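Local coordinates for kinetochore protein Mis16 (Schizosaccharomyces japonicus, PDB 4XYH) that binds histone H4 and the CENP-A-specific chaperone Scm3, and probably serves in CENP-A deposition at centromeres through its WD-repeat beta-propeller, at residues A[237-242]-A[254-259]; A[278-283]-A[297-302]; A[326-331]-A[341-346]. One frame throughout, in Å; residues are numbered along the deposited sequence.

Contact 1: residues A[237-242]-A[254-259]; sequences VVNDLQ and VSDDCT
Asn239 reaches across to Asp256, and its ND2 donates to OD1 of Asp256 at 2.8 Å. The bond is almost straight, 177° at the hydrogen, and lies in the amide plane. The carboxylate is turned steeply against that plane, by 73°, and is met on the anti side of OD1, well out of the carboxylate plane. A water 2.6 Å from Asn239 OD1 also approaches Asp256 OD1, though more loosely. The CG1 methyl of Val237 presses on the same carboxylate, 3.3 Å from Asp256 CG.

Val237 O is gripped by two donors. Asp256 N donates to Val237 O at 3.1 Å. Ser255 OG donates to Val237 O at 2.9 Å, from above the carbonyl plane. Ser255 can do this because OG stands opposite its own backbone N (chi1 166°), on the side of the carbonyl carbon. Ser255 OG also accepts from Asp257 N at 2.9 Å, closing an ST turn.

Further along, the strands pair through Asn239 N to Val254 O at 3.0 Å and Val254 N to Asp240 O at 3.1 Å. The register slips by one residue between Val238 and Asp240, a beta bulge. Val254 CG2 packs on Asp240 CB. The Asp240 carboxylate finds its main partner beyond the hairpin, at Val287 N.

The second shell fixes the end of strand 250-255. A type I turn runs from Ser255 to Cys258. Asp257 OD1 takes both the backbone N-H and the hydroxyl of Thr259, the former making an Asx turn. Asp257 OD2 is held by His234 ND1 and Thr235 N. Asn239 ND2 has a second acceptor, Val284 O. This is the bulged inner hairpin of a WD-repeat propeller blade, with the aspartate of its tight turn tied back to the histidine ahead of the first strand.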
# COMPACT_ATOMS: atom_id res chain seq x y z
N VAL A 237 -12.65 -12.31 -3.42
CA VAL A 237 -11.47 -11.54 -3.86
C VAL A 237 -10.32 -11.54 -2.84
O VAL A 237 -10.53 -11.37 -1.64
CB VAL A 237 -11.85 -10.07 -4.17
CG1 VAL A 237 -12.64 -9.48 -3.03
CG2 VAL A 237 -10.61 -9.23 -4.41
N VAL A 238 -9.10 -11.78 -3.32
CA VAL A 238 -7.91 -11.60 -2.50
C VAL A 238 -7.50 -10.13 -2.55
O VAL A 238 -7.01 -9.64 -3.58
CB VAL A 238 -6.74 -12.46 -2.99
CG1 VAL A 238 -5.52 -12.27 -2.07
CG2 VAL A 238 -7.16 -13.93 -3.07
N ASN A 239 -7.68 -9.44 -1.43
CA ASN A 239 -7.50 -7.99 -1.38
C ASN A 239 -6.04 -7.52 -1.28
O ASN A 239 -5.69 -6.43 -1.77
CB ASN A 239 -8.30 -7.39 -0.21
CG ASN A 239 -9.81 -7.45 -0.46
OD1 ASN A 239 -10.25 -7.27 -1.58
ND2 ASN A 239 -10.59 -7.70 0.60
N ASP A 240 -5.20 -8.33 -0.65
CA ASP A 240 -3.85 -7.89 -0.30
C ASP A 240 -3.04 -9.11 0.07
O ASP A 240 -3.62 -10.12 0.50
CB ASP A 240 -3.90 -6.89 0.87
CG ASP A 240 -2.62 -6.06 1.02
OD1 ASP A 240 -1.80 -6.02 0.07
OD2 ASP A 240 -2.43 -5.44 2.08
N LEU A 241 -1.73 -9.05 -0.14
CA LEU A 241 -0.83 -10.15 0.20
C LEU A 241 0.59 -9.62 0.40
O LEU A 241 0.94 -8.57 -0.14
CB LEU A 241 -0.86 -11.24 -0.88
CG LEU A 241 -0.74 -10.96 -2.39
CD1 LEU A 241 0.63 -10.44 -2.79
CD2 LEU A 241 -1.04 -12.22 -3.19
N GLN A 242 1.41 -10.34 1.16
CA GLN A 242 2.77 -9.89 1.43
C GLN A 242 3.70 -11.07 1.75
O GLN A 242 3.32 -12.01 2.44
CB GLN A 242 2.79 -8.87 2.59
CG GLN A 242 4.12 -8.10 2.67
CD GLN A 242 4.26 -7.21 3.92
OE1 GLN A 242 5.05 -7.50 4.81
NE2 GLN A 242 3.53 -6.10 3.95
N VAL A 254 -5.06 -11.91 2.65
CA VAL A 254 -6.33 -11.61 3.26
C VAL A 254 -7.35 -11.37 2.16
O VAL A 254 -6.99 -11.03 1.02
CB VAL A 254 -6.25 -10.38 4.20
CG1 VAL A 254 -5.29 -10.64 5.34
CG2 VAL A 254 -5.84 -9.14 3.44
N SER A 255 -8.63 -11.54 2.50
CA SER A 255 -9.70 -11.65 1.50
C SER A 255 -11.04 -11.09 1.99
O SER A 255 -11.27 -10.99 3.19
CB SER A 255 -9.86 -13.13 1.10
OG SER A 255 -11.05 -13.40 0.37
N ASP A 256 -11.92 -10.77 1.05
CA ASP A 256 -13.32 -10.49 1.36
C ASP A 256 -14.00 -11.67 2.10
O ASP A 256 -15.03 -11.49 2.75
CB ASP A 256 -14.10 -10.16 0.08
CG ASP A 256 -14.20 -8.64 -0.20
OD1 ASP A 256 -13.39 -7.86 0.35
OD2 ASP A 256 -15.08 -8.23 -0.98
N ASP A 257 -13.42 -12.86 2.02
CA ASP A 257 -14.03 -14.02 2.66
C ASP A 257 -13.74 -14.07 4.16
O ASP A 257 -14.03 -15.08 4.82
CB ASP A 257 -13.57 -15.32 1.97
CG ASP A 257 -12.12 -15.72 2.28
OD1 ASP A 257 -11.47 -15.14 3.18
OD2 ASP A 257 -11.63 -16.66 1.60
N CYS A 258 -13.13 -12.98 4.66
CA CYS A 258 -12.84 -12.76 6.09
C CYS A 258 -11.65 -13.51 6.66
O CYS A 258 -11.38 -13.39 7.85
CB CYS A 258 -14.07 -13.09 6.96
SG CYS A 258 -15.50 -12.14 6.49
N THR A 259 -10.92 -14.27 5.85
CA THR A 259 -9.80 -15.05 6.40
C THR A 259 -8.43 -14.40 6.25
O THR A 259 -8.19 -13.56 5.37
CB THR A 259 -9.72 -16.46 5.79
OG1 THR A 259 -9.38 -16.37 4.39
CG2 THR A 259 -11.04 -17.20 5.96
O HOH W 1 -12.43 -5.89 -2.06

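Contact 2: residues A[278-283]-A[297-302]; sequences KAHEQP and LATASA
The imidazole of His280 lies over Ser301, whose CB sits against one face, 3.3 Å from the ring centroid. The methylene is displaced toward the rim, nearest ND1. At the edge, in the ring plane, Thr299 OG1 meets NE2 at 2.7 Å in a hydrogen bond that either group could donate. Thr299 holds its hydroxyl between the backbone N and the carbonyl carbon (chi1 54°), which turns OG1 to the ring edge. Trp309 NE1 donates to the same hydroxyl, and Asp303 OD2 bonds to His280 ND1. Both ring nitrogens of this buried side chain are therefore satisfied. Asp303, His280, Thr299 and Trp309 form the structural tetrad of WD repeats. A leucine here would probably cost Thr299 OG1 its bond to the ring and Asp303 OD2 its imidazole partner, and loosen the hold of the loop on the strand.

Nearer the strand end, Pro283 O accepts twice. Ala302 N donates to Pro283 O at 2.8 Å, 173° at the hydrogen. Ser301 OG donates to Pro283 O at 3.0 Å, from above the carbonyl plane. Asp303 N donates in turn to Ser301 OG. Beside these bonds Pro283 CB rests on Ala302 CB, 4.1 Å away.

The loop 278-283 links strand 275-278 to strand 284-289 of the next blade. Thr299 packs on Val284 and bonds through its backbone to Ala307 of strand 306-310. Ala298 and Ala300 turn to strand 328-333, touching Val331 and Val328.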
# COMPACT_ATOMS: atom_id res chain seq x y z
N LYS A 278 -10.30 -17.24 10.60
CA LYS A 278 -11.18 -16.12 10.40
C LYS A 278 -10.61 -14.96 11.22
O LYS A 278 -10.46 -15.07 12.43
CB LYS A 278 -12.61 -16.46 10.81
CG LYS A 278 -13.55 -15.25 10.78
CD LYS A 278 -14.99 -15.62 11.09
CE LYS A 278 -15.16 -16.06 12.53
NZ LYS A 278 -16.53 -15.70 13.05
N ALA A 279 -10.25 -13.86 10.56
CA ALA A 279 -9.59 -12.75 11.23
C ALA A 279 -10.61 -11.71 11.69
O ALA A 279 -10.45 -11.13 12.76
CB ALA A 279 -8.55 -12.09 10.31
N HIS A 280 -11.62 -11.45 10.87
CA HIS A 280 -12.69 -10.51 11.23
C HIS A 280 -14.05 -11.09 10.84
O HIS A 280 -14.10 -12.13 10.21
CB HIS A 280 -12.49 -9.16 10.53
CG HIS A 280 -11.20 -8.49 10.88
ND1 HIS A 280 -11.14 -7.39 11.72
CD2 HIS A 280 -9.92 -8.75 10.52
CE1 HIS A 280 -9.88 -7.01 11.86
NE2 HIS A 280 -9.12 -7.82 11.14
N GLU A 281 -15.14 -10.41 11.21
CA GLU A 281 -16.47 -10.85 10.80
C GLU A 281 -16.82 -10.28 9.43
O GLU A 281 -17.80 -10.70 8.82
CB GLU A 281 -17.53 -10.45 11.83
CG GLU A 281 -17.39 -11.13 13.19
CD GLU A 281 -17.33 -12.64 13.09
OE1 GLU A 281 -18.15 -13.22 12.35
OE2 GLU A 281 -16.44 -13.25 13.75
N GLN A 282 -16.01 -9.33 8.97
CA GLN A 282 -16.26 -8.63 7.72
C GLN A 282 -14.99 -8.67 6.87
O GLN A 282 -13.93 -9.03 7.38
CB GLN A 282 -16.69 -7.18 7.99
CG GLN A 282 -17.92 -7.05 8.90
CD GLN A 282 -18.42 -5.62 8.97
OE1 GLN A 282 -18.40 -4.89 7.98
NE2 GLN A 282 -18.88 -5.21 10.15
N PRO A 283 -15.09 -8.34 5.56
CA PRO A 283 -13.93 -8.35 4.66
C PRO A 283 -12.63 -7.77 5.24
O PRO A 283 -12.63 -6.74 5.93
CB PRO A 283 -14.42 -7.52 3.48
CG PRO A 283 -15.85 -7.94 3.38
CD PRO A 283 -16.33 -8.09 4.81
N LEU A 297 2.02 -9.07 12.96
CA LEU A 297 1.37 -8.54 11.75
C LEU A 297 0.04 -7.85 12.07
O LEU A 297 -0.50 -7.99 13.18
CB LEU A 297 1.15 -9.64 10.70
CG LEU A 297 0.22 -10.81 11.07
CD1 LEU A 297 -0.33 -11.43 9.81
CD2 LEU A 297 0.97 -11.86 11.89
N ALA A 298 -0.49 -7.12 11.10
CA ALA A 298 -1.73 -6.38 11.28
C ALA A 298 -2.69 -6.63 10.13
O ALA A 298 -2.26 -6.84 8.99
CB ALA A 298 -1.45 -4.89 11.40
N THR A 299 -3.99 -6.61 10.43
CA THR A 299 -5.02 -6.69 9.41
C THR A 299 -5.94 -5.47 9.50
O THR A 299 -6.29 -5.02 10.60
CB THR A 299 -5.87 -7.98 9.52
OG1 THR A 299 -6.40 -8.10 10.85
CG2 THR A 299 -5.04 -9.21 9.21
N ALA A 300 -6.33 -4.95 8.34
CA ALA A 300 -7.28 -3.86 8.25
C ALA A 300 -8.59 -4.42 7.71
O ALA A 300 -8.60 -5.11 6.69
CB ALA A 300 -6.76 -2.75 7.35
N SER A 301 -9.69 -4.12 8.38
CA SER A 301 -10.96 -4.73 8.02
C SER A 301 -12.02 -3.71 7.69
O SER A 301 -11.96 -2.56 8.12
CB SER A 301 -11.47 -5.61 9.16
OG SER A 301 -12.75 -6.14 8.85
N ALA A 302 -13.03 -4.17 6.94
CA ALA A 302 -14.24 -3.40 6.69
C ALA A 302 -15.05 -3.13 7.96
O ALA A 302 -15.97 -2.31 7.96
CB ALA A 302 -15.10 -4.11 5.64

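Contact 3: residues A[326-331]-A[341-346]; sequences DEVYNV and LVTSST
Asp326 lies against Thr346, the last residue of the opposing segment, with OD2 3.5 Å from Thr346 CG2. Its OD1 accepts from Glu327 N, the next residue along. Glu327 O then holds two donors. Thr346 N bonds to Glu327 O at 3.0 Å. Ser345 OG bonds to Glu327 O at 2.7 Å, from well above the carbonyl plane. The end of the Glu327 side chain leads off, and its OE1 bonds to Asn285 ND2.

At Val328 the strand begins, paired with Ser345 without hydrogen bonds between them. Val328 CG1 lies 3.4 Å from Ser344 O and also touches Thr343 CB. Tyr329 N donates to Ser344 O at 2.8 Å, nearly straight at 175°. Its ring leads off to a cation-pi contact with Arg384. Asn330 faces the same residue as Tyr329, which makes a classic beta bulge. Asn330 N bonds only weakly to Ser344 OG, while Ser344 N reaches Asn330 O at a longer 3.2 Å.

Val331 ends the segment beside Thr343, again in a non-hydrogen-bonded pair. Val331 CG2, anti to the backbone N, meets Leu341 CD1 at 3.8 Å. Val331 CG2 is also 4.2 Å from Thr343 CG2.

The chemistry changes along the hairpin. The end at Asp326 and Thr346 is polar, and the end at Val331 and Leu341 is apolar. Buried hydroxyls do not lie idle: Ser345 OG also accepts from Asp347 N, and Thr343 OG1 is bonded by His324 NE2 and Trp353 NE1. Hydroxyls and backbone N-H groups thus hold the Glu327 end together, and the methyls of Val331, Leu341 and Thr343 pack at the other.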
# COMPACT_ATOMS: atom_id res chain seq x y z
N ASP A 326 -15.11 4.07 9.44
CA ASP A 326 -15.56 3.37 8.24
C ASP A 326 -14.53 2.27 7.93
O ASP A 326 -13.58 2.07 8.70
CB ASP A 326 -15.70 4.34 7.08
CG ASP A 326 -16.86 4.01 6.17
OD1 ASP A 326 -17.22 2.82 6.03
OD2 ASP A 326 -17.41 4.95 5.57
N GLU A 327 -14.71 1.57 6.81
CA GLU A 327 -13.77 0.55 6.37
C GLU A 327 -12.33 1.02 6.45
O GLU A 327 -11.99 2.11 5.98
CB GLU A 327 -14.05 0.11 4.94
CG GLU A 327 -15.37 -0.58 4.74
CD GLU A 327 -15.43 -1.36 3.43
OE1 GLU A 327 -14.42 -2.03 3.07
OE2 GLU A 327 -16.49 -1.30 2.77
N VAL A 328 -11.49 0.18 7.04
CA VAL A 328 -10.06 0.42 6.99
C VAL A 328 -9.49 -0.35 5.80
O VAL A 328 -9.82 -1.52 5.59
CB VAL A 328 -9.37 0.00 8.28
CG1 VAL A 328 -7.90 0.48 8.28
CG2 VAL A 328 -10.12 0.59 9.47
N TYR A 329 -8.65 0.34 5.03
CA TYR A 329 -8.12 -0.20 3.79
C TYR A 329 -6.62 -0.49 3.87
O TYR A 329 -6.19 -1.63 3.77
CB TYR A 329 -8.42 0.78 2.65
CG TYR A 329 -8.12 0.24 1.27
CD1 TYR A 329 -8.80 -0.87 0.77
CD2 TYR A 329 -7.19 0.87 0.43
CE1 TYR A 329 -8.54 -1.37 -0.51
CE2 TYR A 329 -6.92 0.39 -0.87
CZ TYR A 329 -7.60 -0.73 -1.33
OH TYR A 329 -7.35 -1.23 -2.60
N ASN A 330 -5.82 0.54 4.06
CA ASN A 330 -4.38 0.37 4.05
C ASN A 330 -3.83 0.19 5.46
O ASN A 330 -4.36 0.73 6.42
CB ASN A 330 -3.70 1.58 3.37
CG ASN A 330 -4.19 1.82 1.94
OD1 ASN A 330 -4.62 2.92 1.58
ND2 ASN A 330 -4.14 0.77 1.12
N VAL A 331 -2.75 -0.58 5.57
CA VAL A 331 -2.05 -0.71 6.83
C VAL A 331 -0.57 -0.84 6.49
O VAL A 331 -0.19 -1.66 5.67
CB VAL A 331 -2.58 -1.91 7.66
CG1 VAL A 331 -2.57 -3.23 6.84
CG2 VAL A 331 -1.81 -2.05 8.93
N LEU A 341 2.67 2.18 13.32
CA LEU A 341 2.04 1.84 12.05
C LEU A 341 1.00 2.89 11.64
O LEU A 341 0.55 3.69 12.46
CB LEU A 341 1.39 0.45 12.09
CG LEU A 341 0.03 0.29 12.75
CD1 LEU A 341 -0.60 -1.06 12.41
CD2 LEU A 341 0.20 0.41 14.24
N VAL A 342 0.67 2.89 10.36
CA VAL A 342 -0.24 3.87 9.80
C VAL A 342 -1.38 3.13 9.09
O VAL A 342 -1.16 2.06 8.51
CB VAL A 342 0.51 4.84 8.84
CG1 VAL A 342 0.95 4.13 7.55
CG2 VAL A 342 -0.35 5.99 8.51
N THR A 343 -2.59 3.67 9.18
CA THR A 343 -3.75 3.09 8.53
C THR A 343 -4.55 4.17 7.80
O THR A 343 -4.40 5.36 8.08
CB THR A 343 -4.69 2.37 9.53
OG1 THR A 343 -5.21 3.31 10.47
CG2 THR A 343 -3.94 1.28 10.29
N SER A 344 -5.39 3.75 6.86
CA SER A 344 -6.18 4.66 6.04
C SER A 344 -7.57 4.09 5.90
O SER A 344 -7.76 2.87 5.92
CB SER A 344 -5.55 4.87 4.66
OG SER A 344 -5.98 3.86 3.75
N SER A 345 -8.54 4.97 5.73
CA SER A 345 -9.92 4.55 5.79
C SER A 345 -10.82 5.32 4.82
O SER A 345 -10.47 6.39 4.33
CB SER A 345 -10.44 4.69 7.22
OG SER A 345 -11.83 4.46 7.30
N THR A 346 -11.98 4.74 4.56
CA THR A 346 -13.03 5.40 3.80
C THR A 346 -13.55 6.64 4.56
O THR A 346 -14.14 7.54 3.97
CB THR A 346 -14.18 4.41 3.51
OG1 THR A 346 -13.66 3.34 2.71
CG2 THR A 346 -15.31 5.08 2.75

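The three contacts follow one another along the chain and round the propeller. Contact 1 and contact 2 have centres about 9 Å apart. Cys258 O meets Ala279 N at 3.0 Å, a probable hydrogen bond, and Asp256 OD1 packs on Pro283 CB. Contact 2 and contact 3 are about 11 Å apart between centres. Ser301 O and Val328 N make a similar probable bond at 3.0 Å, while Ala298 CB lies 3.8 Å from Val331 CG2. Contacts 1 and 3 do not touch; contact 2 lies between them. One pattern recurs: Val237, Pro283 and Glu327 each offer a carbonyl to a serine hydroxyl and to the next backbone N-H.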